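Local coordinates for protein lipopolysaccharide core heptose(I) kinase RfaP (Pseudomonas aeruginosa, PDB 6DFL) that phosphorylates the first heptose of the lipopolysaccharide inner core using ATP and magnesium, and also autophosphorylates on tyrosine, at residues Q77-I82 against L189-T194; F212-D216 against E255-E259; M1-L5 against D17-A21. All blocks are in the same frame, centred on the assembly; numbering follows the deposited sequence.

In the fold
Along the chain the contacts follow one another without overlap: contact 3 closes before contact 1 opens, and contact 1 closes before contact 2. Contact 3 sets the edge strand 2-5 of the five-stranded antiparallel sheet against helix 18-24. Contact 1, whose centre is about 18 Å from that of contact 3, lies near the centre of the chain, where helix 76-87 meets segment 189-194; V4 and R2 of contact 3 touch W79 and Q80 of the same helix. Contact 2 joins the loop after helix 200-212 to the C-terminal end, about 27 Å from contact 1 and about 43 Å from contact 3, between centres. Together they sample both lobes of a kinase-like fold and, in contact 1, the junction between them.

Contact 1 (Q77-I82 against L189-T194); sequences QEWQAI and LHRAQT
Helix 76-87, which probably corresponds to the αC helix of protein kinases, sets E78 and A81 against L189 and A192. The backbone of L189-A192 forms a type I beta turn, closed by A192 N donating to L189 O at 2.9 Å. That carbonyl oxygen also receives a CA-H...O contact from the helix, with E78 CA 3.3 Å away and an angle of 128° at the hydrogen. Beside it the packing is apolar: the methyl of A81 meets A192 CB at 3.5 Å and, at a looser 4.0 Å, L189 CB, while L189 CD1 reaches I82 CG1.

In family terms, D188-L189-H190 probably occupies the place of the DFG motif, with L189 resting on the helix as the phenylalanine would. E78 has CG anti to its backbone nitrogen (chi1 -159°) and an extended chain, which passes beside L189 and carries OE2 to a salt bridge with K51, consistent with the conserved αC glutamate-lysine pair. R191 points away from the helix and pairs with D163, the active-site aspartate by similarity.

Q77 CB sits between two carbonyls, 3.3 Å from H190 O and equally far from A192 O; a bend at chi2 (74°) then leads its amide away. T194 OG1 approaches A81 N to 3.2 Å but is poorly aligned for a hydrogen bond; A81 N donates to Q77 O within the helix instead.

Contact 2 (F212-D216 against E255-E259); sequences FSALD and EKLYE
The carbonyl oxygen L215 O is approached by the tyrosine ring of Y258, whose CE1 comes to 3.1 Å from it. The ring meets the loop obliquely, and the same Y258 CE1 lies 4.0 Å from L215 CB. At the phenolic end Y258 OH is 2.9 Å from D216 OD1. The carboxylate of D216 is turned 47° out of the tyrosine ring plane, and its CG, anti to the backbone N (chi1 -167°), directs the group to that end of the ring.

L257 supplies the apolar part. Its CD1 stands over one face of the F212 ring, 3.8 Å from the centroid and 22° off the normal: a CH-pi contact displaced toward the rim, near F212 CG. L215 CD1 meets L257 CB at 4.1 Å, the two side chains crossing at about a right angle. A254 and K253 of helix 244-257 also touch F212.

Y258 is a known autophosphorylation site, unmodified here. Phosphorylation would add charge at an oxygen that already has the D216 carboxylate nearby, with R131 touching the same side chain, so the net electrostatic effect remains open, whereas the L215-L257-F212 packing involves no charged group.

Contact 3 (M1-L5 against D17-A21); sequences MRLVL and DPFEA
The two backbones stay well apart, the closest CA pair being L5 and P18 at 8.7 Å, so the contact rests almost wholly on side chains. Strand 2-5 is an edge strand of the five-stranded antiparallel sheet in the N-terminal lobe of this kinase-like fold, bonded to strand 95-101 through the backbones of R2 with E100 and V4 with Y98. Its residues alternate: L3 and L5 point toward helix 18-24, whereas R2 and V4 reach Q80 and W79 of helix 76-87. The strand is thereby packed from two sides.

P18, the first residue of helix 18-24, takes both leucines on its ring carbons. L5 CD1 lies 3.9 Å from P18 CG. L3 divides its branches, with CD2 at 4.1 Å from the same P18 CG and CD1 directed instead to P18 CB and, at 4.2 Å, to F19 CE1. Because L3 CG is anti to the backbone N (chi1 179°), the side chain stretches out from the strand and runs past F19 in the opposite direction, while crossing P18 at about a right angle. W13 touches both L5 and P18.

The F19 ring is buried, with F111 meeting it edge-to-face and H109 inclined at about 60°. Residue 1, present as selenomethionine, brings SE obliquely to 4.4 Å from F19 CE1, and R2 O lies near the ring plane at the edge, 4.3 Å from F19 CZ. While its OD2 forms a salt bridge with R101, D17 N-caps the helix through OD1, which accepts weakly from E20 N and from F19 N, the latter bond being 2.8 Å long but bent to 130° at the hydrogen.

Contact 1 (Q77-I82 against L189-T194)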
loop_
_atom_site.group_PDB
_atom_site.type_symbol
_atom_site.label_atom_id
_atom_site.label_comp_id
_atom_site.label_asym_id
_atom_site.label_seq_id
_atom_site.Cartn_x
_atom_site.Cartn_y
_atom_site.Cartn_z
ATOM N N GLN A 77 -15.141 4.976 -13.629
ATOM C CA GLN A 77 -14.263 5.182 -12.483
ATOM C C GLN A 77 -12.979 4.373 -12.617
ATOM O O GLN A 77 -11.872 4.928 -12.579
ATOM C CB GLN A 77 -14.981 4.819 -11.187
ATOM C CG GLN A 77 -15.792 5.934 -10.606
ATOM C CD GLN A 77 -17.053 6.185 -11.385
ATOM O OE1 GLN A 77 -17.709 5.251 -11.876
ATOM N NE2 GLN A 77 -17.414 7.451 -11.506
ATOM N N GLU A 78 -13.112 3.056 -12.747
ATOM C CA GLU A 78 -11.956 2.199 -12.974
ATOM C C GLU A 78 -11.133 2.667 -14.172
ATOM O O GLU A 78 -9.901 2.698 -14.111
ATOM C CB GLU A 78 -12.424 0.762 -13.171
ATOM C CG GLU A 78 -11.366 -0.286 -12.933
ATOM C CD GLU A 78 -11.938 -1.696 -13.015
ATOM O OE1 GLU A 78 -13.186 -1.826 -13.055
ATOM O OE2 GLU A 78 -11.143 -2.664 -13.049
ATOM N N TRP A 79 -11.796 3.029 -15.275
ATOM C CA TRP A 79 -11.052 3.273 -16.510
ATOM C C TRP A 79 -10.146 4.490 -16.389
ATOM O O TRP A 79 -9.010 4.463 -16.872
ATOM C CB TRP A 79 -12.002 3.451 -17.688
ATOM C CG TRP A 79 -11.367 4.082 -18.903
ATOM C CD1 TRP A 79 -11.459 5.380 -19.288
ATOM C CD2 TRP A 79 -10.551 3.424 -19.900
ATOM N NE1 TRP A 79 -10.756 5.581 -20.470
ATOM C CE2 TRP A 79 -10.198 4.394 -20.863
ATOM C CE3 TRP A 79 -10.088 2.111 -20.069
ATOM C CZ2 TRP A 79 -9.407 4.101 -21.967
ATOM C CZ3 TRP A 79 -9.301 1.823 -21.174
ATOM C CH2 TRP A 79 -8.964 2.819 -22.105
ATOM N N GLN A 80 -10.628 5.558 -15.741
ATOM C CA GLN A 80 -9.847 6.779 -15.611
ATOM C C GLN A 80 -8.774 6.626 -14.537
ATOM O O GLN A 80 -7.688 7.216 -14.650
ATOM C CB GLN A 80 -10.772 7.961 -15.303
ATOM C CG GLN A 80 -11.503 8.548 -16.502
ATOM C CD GLN A 80 -12.571 9.552 -16.096
ATOM O OE1 GLN A 80 -12.733 9.859 -14.909
ATOM N NE2 GLN A 80 -13.313 10.067 -17.081
ATOM N N ALA A 81 -9.045 5.847 -13.481
ATOM C CA ALA A 81 -7.988 5.564 -12.513
ATOM C C ALA A 81 -6.867 4.778 -13.167
ATOM O O ALA A 81 -5.688 5.121 -13.038
ATOM C CB ALA A 81 -8.532 4.800 -11.314
ATOM N N ILE A 82 -7.223 3.708 -13.877
ATOM C CA ILE A 82 -6.213 2.912 -14.563
ATOM C C ILE A 82 -5.421 3.776 -15.521
ATOM O O ILE A 82 -4.195 3.660 -15.618
ATOM C CB ILE A 82 -6.872 1.731 -15.286
ATOM C CG1 ILE A 82 -7.442 0.746 -14.266
ATOM C CG2 ILE A 82 -5.881 1.074 -16.246
ATOM C CD1 ILE A 82 -8.015 -0.457 -14.922
ATOM N N LEU A 189 -10.122 -0.866 -8.818
ATOM C CA LEU A 189 -10.321 0.572 -8.798
ATOM C C LEU A 189 -11.758 0.932 -9.156
ATOM O O LEU A 189 -12.020 2.025 -9.666
ATOM C CB LEU A 189 -9.306 1.224 -9.734
ATOM C CG LEU A 189 -7.876 0.962 -9.242
ATOM C CD1 LEU A 189 -6.853 1.037 -10.339
ATOM C CD2 LEU A 189 -7.530 1.954 -8.166
ATOM N N HIS A 190 -12.699 0.028 -8.877
ATOM C CA HIS A 190 -14.029 0.148 -9.472
ATOM C C HIS A 190 -14.761 1.393 -8.983
ATOM O O HIS A 190 -15.585 1.947 -9.719
ATOM C CB HIS A 190 -14.845 -1.120 -9.192
ATOM C CG HIS A 190 -15.366 -1.190 -7.798
ATOM N ND1 HIS A 190 -14.557 -1.460 -6.714
ATOM C CD2 HIS A 190 -16.598 -0.954 -7.298
ATOM C CE1 HIS A 190 -15.273 -1.408 -5.606
ATOM N NE2 HIS A 190 -16.516 -1.107 -5.934
ATOM N N ARG A 191 -14.444 1.858 -7.768
ATOM C CA ARG A 191 -14.919 3.109 -7.175
ATOM C C ARG A 191 -13.866 4.229 -7.141
ATOM O O ARG A 191 -14.069 5.220 -6.434
ATOM C CB ARG A 191 -15.354 2.886 -5.727
ATOM C CG ARG A 191 -16.555 2.038 -5.515
ATOM C CD ARG A 191 -17.153 2.376 -4.161
ATOM N NE ARG A 191 -16.297 1.990 -3.048
ATOM C CZ ARG A 191 -16.524 2.343 -1.789
ATOM N NH1 ARG A 191 -17.569 3.102 -1.491
ATOM N NH2 ARG A 191 -15.696 1.942 -0.834
ATOM N N ALA A 192 -12.737 4.077 -7.819
ATOM C CA ALA A 192 -11.693 5.075 -7.710
ATOM C C ALA A 192 -12.111 6.384 -8.363
ATOM O O ALA A 192 -12.704 6.413 -9.449
ATOM C CB ALA A 192 -10.389 4.577 -8.352
ATOM N N GLN A 193 -11.744 7.479 -7.706
ATOM C CA GLN A 193 -11.996 8.823 -8.197
ATOM C C GLN A 193 -10.711 9.461 -8.713
ATOM O O GLN A 193 -9.677 9.474 -8.018
ATOM C CB GLN A 193 -12.604 9.671 -7.098
ATOM C CG GLN A 193 -13.871 9.081 -6.597
ATOM C CD GLN A 193 -14.410 9.861 -5.450
ATOM O OE1 GLN A 193 -13.651 10.546 -4.739
ATOM N NE2 GLN A 193 -15.727 9.781 -5.245
ATOM N N THR A 194 -10.803 10.021 -9.918
ATOM C CA THR A 194 -9.671 10.585 -10.622
ATOM C C THR A 194 -9.900 12.066 -10.826
ATOM O O THR A 194 -10.885 12.461 -11.469
ATOM C CB THR A 194 -9.489 9.906 -11.966
ATOM O OG1 THR A 194 -9.446 8.497 -11.758
ATOM C CG2 THR A 194 -8.226 10.397 -12.658
#

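Contact 2 (F212-D216 against E255-E259)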
loop_
_atom_site.group_PDB
_atom_site.type_symbol
_atom_site.label_atom_id
_atom_site.label_comp_id
_atom_site.label_asym_id
_atom_site.label_seq_id
_atom_site.Cartn_x
_atom_site.Cartn_y
_atom_site.Cartn_z
ATOM N N PHE A 212 -6.606 0.277 8.593
ATOM C CA PHE A 212 -7.478 -0.687 9.263
ATOM C C PHE A 212 -7.367 -2.054 8.625
ATOM O O PHE A 212 -7.481 -3.062 9.320
ATOM C CB PHE A 212 -8.913 -0.181 9.274
ATOM C CG PHE A 212 -9.037 1.210 9.853
ATOM C CD1 PHE A 212 -8.147 1.641 10.825
ATOM C CD2 PHE A 212 -10.006 2.090 9.413
ATOM C CE1 PHE A 212 -8.235 2.900 11.364
ATOM C CE2 PHE A 212 -10.086 3.374 9.958
ATOM C CZ PHE A 212 -9.195 3.765 10.929
ATOM N N SER A 213 -7.063 -2.123 7.336
ATOM C CA SER A 213 -6.860 -3.440 6.753
ATOM C C SER A 213 -5.586 -4.107 7.243
ATOM O O SER A 213 -5.339 -5.259 6.887
ATOM C CB SER A 213 -6.851 -3.348 5.226
ATOM O OG SER A 213 -5.547 -3.121 4.716
ATOM N N ALA A 214 -4.755 -3.439 8.053
ATOM C CA ALA A 214 -3.439 -3.998 8.342
ATOM C C ALA A 214 -3.149 -4.090 9.835
ATOM O O ALA A 214 -1.991 -4.303 10.216
ATOM C CB ALA A 214 -2.359 -3.195 7.622
ATOM N N LEU A 215 -4.182 -3.992 10.679
ATOM C CA LEU A 215 -4.035 -4.010 12.133
ATOM C C LEU A 215 -3.573 -5.344 12.699
ATOM O O LEU A 215 -3.237 -5.401 13.889
ATOM C CB LEU A 215 -5.354 -3.635 12.797
ATOM C CG LEU A 215 -5.870 -2.274 12.358
ATOM C CD1 LEU A 215 -7.184 -1.970 13.034
ATOM C CD2 LEU A 215 -4.801 -1.169 12.636
ATOM N N ASP A 216 -3.510 -6.401 11.895
ATOM C CA ASP A 216 -3.336 -7.746 12.420
ATOM C C ASP A 216 -2.096 -8.433 11.858
ATOM O O ASP A 216 -2.021 -9.662 11.845
ATOM C CB ASP A 216 -4.597 -8.572 12.131
ATOM C CG ASP A 216 -4.631 -9.866 12.895
ATOM O OD1 ASP A 216 -4.579 -9.815 14.144
ATOM O OD2 ASP A 216 -4.694 -10.929 12.241
ATOM N N GLU A 255 -7.944 1.097 17.583
ATOM C CA GLU A 255 -8.121 0.451 18.881
ATOM C C GLU A 255 -9.462 -0.283 18.956
ATOM O O GLU A 255 -9.502 -1.495 19.198
ATOM C CB GLU A 255 -7.991 1.482 20.001
ATOM C CG GLU A 255 -6.550 1.673 20.486
ATOM C CD GLU A 255 -6.303 3.019 21.196
ATOM O OE1 GLU A 255 -7.256 3.552 21.818
ATOM O OE2 GLU A 255 -5.153 3.537 21.130
ATOM N N LYS A 256 -10.575 0.440 18.739
ATOM C CA LYS A 256 -11.905 -0.167 18.822
ATOM C C LYS A 256 -12.045 -1.335 17.857
ATOM O O LYS A 256 -12.598 -2.382 18.215
ATOM C CB LYS A 256 -12.995 0.871 18.542
ATOM C CG LYS A 256 -13.232 1.854 19.678
ATOM C CD LYS A 256 -14.298 2.875 19.310
ATOM C CE LYS A 256 -13.680 4.239 19.033
ATOM N NZ LYS A 256 -12.903 4.740 20.199
ATOM N N LEU A 257 -11.535 -1.179 16.633
ATOM C CA LEU A 257 -11.599 -2.251 15.647
ATOM C C LEU A 257 -10.856 -3.505 16.092
ATOM O O LEU A 257 -11.153 -4.598 15.594
ATOM C CB LEU A 257 -11.046 -1.760 14.310
ATOM C CG LEU A 257 -11.891 -0.721 13.572
ATOM C CD1 LEU A 257 -11.077 -0.057 12.475
ATOM C CD2 LEU A 257 -13.122 -1.358 12.981
ATOM N N TYR A 258 -9.906 -3.382 17.014
ATOM C CA TYR A 258 -9.202 -4.546 17.532
ATOM C C TYR A 258 -10.056 -5.205 18.618
ATOM O O TYR A 258 -10.370 -4.584 19.644
ATOM C CB TYR A 258 -7.811 -4.138 18.036
ATOM C CG TYR A 258 -6.759 -5.124 17.585
ATOM C CD1 TYR A 258 -6.500 -5.314 16.229
ATOM C CD2 TYR A 258 -6.067 -5.911 18.506
ATOM C CE1 TYR A 258 -5.568 -6.253 15.797
ATOM C CE2 TYR A 258 -5.124 -6.848 18.085
ATOM C CZ TYR A 258 -4.878 -7.018 16.729
ATOM O OH TYR A 258 -3.950 -7.958 16.306
ATOM N N GLU A 259 -10.456 -6.452 18.371
ATOM C CA GLU A 259 -11.415 -7.167 19.213
ATOM C C GLU A 259 -11.432 -8.658 18.879
ATOM O O GLU A 259 -11.560 -9.497 19.774
ATOM C CB GLU A 259 -12.812 -6.576 19.043
ATOM C CG GLU A 259 -13.355 -6.701 17.626
ATOM C CD GLU A 259 -14.525 -5.775 17.380
ATOM O OE1 GLU A 259 -14.984 -5.138 18.352
ATOM O OE2 GLU A 259 -14.980 -5.674 16.220
ATOM O OXT GLU A 259 -11.315 -9.063 17.718
#

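Contact 3 (M1-L5 against D17-A21)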
loop_
_atom_site.group_PDB
_atom_site.type_symbol
_atom_site.label_atom_id
_atom_site.label_comp_id
_atom_site.label_asym_id
_atom_site.label_seq_id
_atom_site.Cartn_x
_atom_site.Cartn_y
_atom_site.Cartn_z
HETATM N N MSE A 1 -21.217 8.463 -25.903
HETATM C CA MSE A 1 -20.456 7.344 -26.432
HETATM C C MSE A 1 -18.972 7.420 -26.090
HETATM O O MSE A 1 -18.285 8.368 -26.464
HETATM C CB MSE A 1 -20.612 7.268 -27.949
HETATM C CG MSE A 1 -19.740 6.204 -28.622
HETATM SE SE MSE A 1 -20.509 4.399 -28.474
HETATM C CE MSE A 1 -19.456 3.433 -29.815
ATOM N N ARG A 2 -18.473 6.412 -25.386
ATOM C CA ARG A 2 -17.045 6.246 -25.201
ATOM C C ARG A 2 -16.693 4.788 -25.422
ATOM O O ARG A 2 -17.380 3.895 -24.925
ATOM C CB ARG A 2 -16.613 6.716 -23.815
ATOM C CG ARG A 2 -16.525 8.221 -23.742
ATOM C CD ARG A 2 -16.290 8.719 -22.366
ATOM N NE ARG A 2 -17.109 9.891 -22.079
ATOM C CZ ARG A 2 -16.998 10.604 -20.964
ATOM N NH1 ARG A 2 -16.104 10.241 -20.052
ATOM N NH2 ARG A 2 -17.772 11.670 -20.754
ATOM N N LEU A 3 -15.648 4.546 -26.201
ATOM C CA LEU A 3 -15.277 3.181 -26.519
ATOM C C LEU A 3 -13.806 3.158 -26.869
ATOM O O LEU A 3 -13.358 3.935 -27.717
ATOM C CB LEU A 3 -16.107 2.638 -27.684
ATOM C CG LEU A 3 -15.801 1.208 -28.133
ATOM C CD1 LEU A 3 -16.443 0.191 -27.188
ATOM C CD2 LEU A 3 -16.270 0.990 -29.568
ATOM N N VAL A 4 -13.059 2.292 -26.196
ATOM C CA VAL A 4 -11.675 2.015 -26.534
ATOM C C VAL A 4 -11.517 0.509 -26.557
ATOM O O VAL A 4 -11.781 -0.158 -25.552
ATOM C CB VAL A 4 -10.686 2.638 -25.533
ATOM C CG1 VAL A 4 -9.279 2.098 -25.779
ATOM C CG2 VAL A 4 -10.709 4.176 -25.601
ATOM N N LEU A 5 -11.082 -0.026 -27.689
ATOM C CA LEU A 5 -10.796 -1.445 -27.818
ATOM C C LEU A 5 -9.308 -1.646 -28.073
ATOM O O LEU A 5 -8.690 -0.903 -28.842
ATOM C CB LEU A 5 -11.620 -2.077 -28.940
ATOM C CG LEU A 5 -13.118 -2.207 -28.667
ATOM C CD1 LEU A 5 -13.816 -2.911 -29.817
ATOM C CD2 LEU A 5 -13.375 -2.934 -27.363
ATOM N N ASP A 17 -21.050 -5.265 -32.588
ATOM C CA ASP A 17 -21.353 -4.303 -31.538
ATOM C C ASP A 17 -20.657 -4.765 -30.269
ATOM O O ASP A 17 -21.068 -5.782 -29.689
ATOM C CB ASP A 17 -22.855 -4.173 -31.311
ATOM C CG ASP A 17 -23.204 -3.179 -30.201
ATOM O OD1 ASP A 17 -22.387 -2.950 -29.283
ATOM O OD2 ASP A 17 -24.320 -2.622 -30.235
ATOM N N PRO A 18 -19.631 -4.053 -29.788
ATOM C CA PRO A 18 -18.896 -4.542 -28.615
ATOM C C PRO A 18 -19.757 -4.643 -27.369
ATOM O O PRO A 18 -19.513 -5.517 -26.534
ATOM C CB PRO A 18 -17.774 -3.507 -28.454
ATOM C CG PRO A 18 -17.698 -2.807 -29.801
ATOM C CD PRO A 18 -19.107 -2.770 -30.278
ATOM N N PHE A 19 -20.766 -3.785 -27.220
ATOM C CA PHE A 19 -21.627 -3.869 -26.047
ATOM C C PHE A 19 -22.422 -5.166 -26.032
ATOM O O PHE A 19 -22.755 -5.684 -24.953
ATOM C CB PHE A 19 -22.568 -2.670 -26.000
ATOM C CG PHE A 19 -21.878 -1.392 -25.715
ATOM C CD1 PHE A 19 -21.182 -0.734 -26.708
ATOM C CD2 PHE A 19 -21.898 -0.850 -24.444
ATOM C CE1 PHE A 19 -20.521 0.455 -26.438
ATOM C CE2 PHE A 19 -21.237 0.346 -24.169
ATOM C CZ PHE A 19 -20.553 0.991 -25.164
ATOM N N GLU A 20 -22.750 -5.693 -27.214
ATOM C CA GLU A 20 -23.275 -7.048 -27.295
ATOM C C GLU A 20 -22.197 -8.066 -26.957
ATOM O O GLU A 20 -22.427 -8.981 -26.163
ATOM C CB GLU A 20 -23.841 -7.306 -28.691
ATOM C CG GLU A 20 -24.959 -6.353 -29.097
ATOM C CD GLU A 20 -25.353 -6.508 -30.558
ATOM O OE1 GLU A 20 -24.511 -6.994 -31.348
ATOM O OE2 GLU A 20 -26.500 -6.155 -30.916
ATOM N N ALA A 21 -20.996 -7.894 -27.510
ATOM C CA ALA A 21 -19.963 -8.915 -27.361
ATOM C C ALA A 21 -19.519 -9.092 -25.908
ATOM O O ALA A 21 -19.198 -10.214 -25.501
ATOM C CB ALA A 21 -18.768 -8.589 -28.252
#